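Side-chain contact in Glyoxalase/Bleomycin resistance protein (Bacillus cereus ATCC 14579, PDB 1XQA), which is of unknown function but binds a magnesium ion and belongs to the glyoxalase/bleomycin resistance/dioxygenase superfamily, possibly acting as a glyoxalase: residues V11-V14 with V15-R18. Sequence-based numbering, arbitrary orientation.
Sequences VADV and VAAR
Asp13 caps the start of helix 14-25, its carboxylate reaching forward to the backbone N of Ala16. Chi1 of -179° sets CG trans to the aspartate's own N and beside its carbonyl carbon, thereby carrying the carboxylate to the amides that follow. From CB, which lies 4.0 Å from Ala16 CB, the chain runs to CG, 3.5 Å from that same methyl. There the two oxygens part company. OD1 accepts from Ala16 N at 3.0 Å with an N-H...O angle of 169°, an almost straight bond, although the donor arrives from above the carboxylate plane, 69° out of it. OD1 also lies 3.1 Å from Val15 N. OD2 instead rests against the methyl, 3.4 Å from Ala16 CB. Asp13 stands at the N-cap position, and the bond to Ala16, the third residue after it, is its capping bond. The main chain carries the helix onward: Asp13 O receives Ala17 N at 3.1 Å, and Val14 O receives Arg18 N at 2.8 Å. On the inner side, Val11 CG1 touches Ala17 CB at 4.3 Å, joining the end of strand 6-11 to the helix, while Val14 and Ala17 pack on strand 47-52. Arg18, extended from CG to NE, forms a salt bridge with Glu22 and a hydrogen bond from NH2 to the carbonyl of Cys29 of the second subunit. Chemically, the cap supplies Ala16 N-H with an acceptor that the helix backbone cannot provide in its first turn, and the negative carboxylate beside the helix N-terminus is probably favoured by the helix dipole.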
loop_
_atom_site.group_PDB
_atom_site.type_symbol
_atom_site.label_atom_id
_atom_site.label_comp_id
_atom_site.label_asym_id
_atom_site.label_seq_id
_atom_site.Cartn_x
_atom_site.Cartn_y
_atom_site.Cartn_z
ATOM N N VAL A 11 -15.738 -10.242 4.730
ATOM C CA VAL A 11 -14.830 -10.807 3.735
ATOM C C VAL A 11 -14.356 -12.229 4.066
ATOM O O VAL A 11 -14.399 -12.686 5.224
ATOM C CB VAL A 11 -13.600 -9.893 3.472
ATOM C CG1 VAL A 11 -14.029 -8.540 2.909
ATOM C CG2 VAL A 11 -12.789 -9.716 4.755
ATOM N N ALA A 12 -13.899 -12.920 3.028
ATOM C CA ALA A 12 -13.357 -14.264 3.149
ATOM C C ALA A 12 -11.988 -14.255 3.815
ATOM O O ALA A 12 -11.596 -15.217 4.455
ATOM C CB ALA A 12 -13.257 -14.922 1.768
ATOM N N ASP A 13 -11.257 -13.154 3.658
ATOM C CA ASP A 13 -9.883 -13.099 4.126
ATOM C C ASP A 13 -9.566 -11.646 4.395
ATOM O O ASP A 13 -9.426 -10.860 3.450
ATOM C CB ASP A 13 -8.952 -13.654 3.035
ATOM C CG ASP A 13 -7.480 -13.666 3.442
ATOM O OD1 ASP A 13 -7.077 -12.949 4.397
ATOM O OD2 ASP A 13 -6.717 -14.412 2.788
ATOM N N VAL A 14 -9.489 -11.294 5.682
ATOM C CA VAL A 14 -9.254 -9.902 6.087
ATOM C C VAL A 14 -7.852 -9.439 5.688
ATOM O O VAL A 14 -7.672 -8.345 5.162
ATOM C CB VAL A 14 -9.471 -9.769 7.616
ATOM C CG1 VAL A 14 -8.942 -8.437 8.152
ATOM C CG2 VAL A 14 -10.938 -9.916 7.929
ATOM N N VAL A 15 -6.863 -10.284 5.949
ATOM C CA VAL A 15 -5.466 -9.972 5.637
ATOM C C VAL A 15 -5.296 -9.616 4.163
ATOM O O VAL A 15 -4.666 -8.620 3.835
ATOM C CB VAL A 15 -4.533 -11.149 6.028
ATOM C CG1 VAL A 15 -3.111 -10.861 5.607
ATOM C CG2 VAL A 15 -4.611 -11.395 7.526
ATOM N N ALA A 16 -5.869 -10.437 3.285
ATOM C CA ALA A 16 -5.767 -10.234 1.834
ATOM C C ALA A 16 -6.507 -8.975 1.369
ATOM O O ALA A 16 -5.987 -8.233 0.514
ATOM C CB ALA A 16 -6.290 -11.441 1.088
ATOM N N ALA A 17 -7.712 -8.763 1.905
ATOM C CA ALA A 17 -8.497 -7.567 1.586
ATOM C C ALA A 17 -7.756 -6.322 2.048
ATOM O O ALA A 17 -7.650 -5.365 1.293
ATOM C CB ALA A 17 -9.887 -7.620 2.194
ATOM N N ARG A 18 -7.210 -6.355 3.267
ATOM C CA ARG A 18 -6.447 -5.203 3.791
ATOM C C ARG A 18 -5.272 -4.809 2.904
ATOM O O ARG A 18 -5.084 -3.635 2.569
ATOM C CB ARG A 18 -5.943 -5.512 5.194
ATOM C CG ARG A 18 -5.018 -4.453 5.779
ATOM C CD ARG A 18 -4.549 -4.859 7.140
ATOM N NE ARG A 18 -3.461 -4.002 7.598
ATOM C CZ ARG A 18 -2.785 -4.189 8.728
ATOM N NH1 ARG A 18 -3.091 -5.204 9.547
ATOM N NH2 ARG A 18 -1.818 -3.346 9.058
#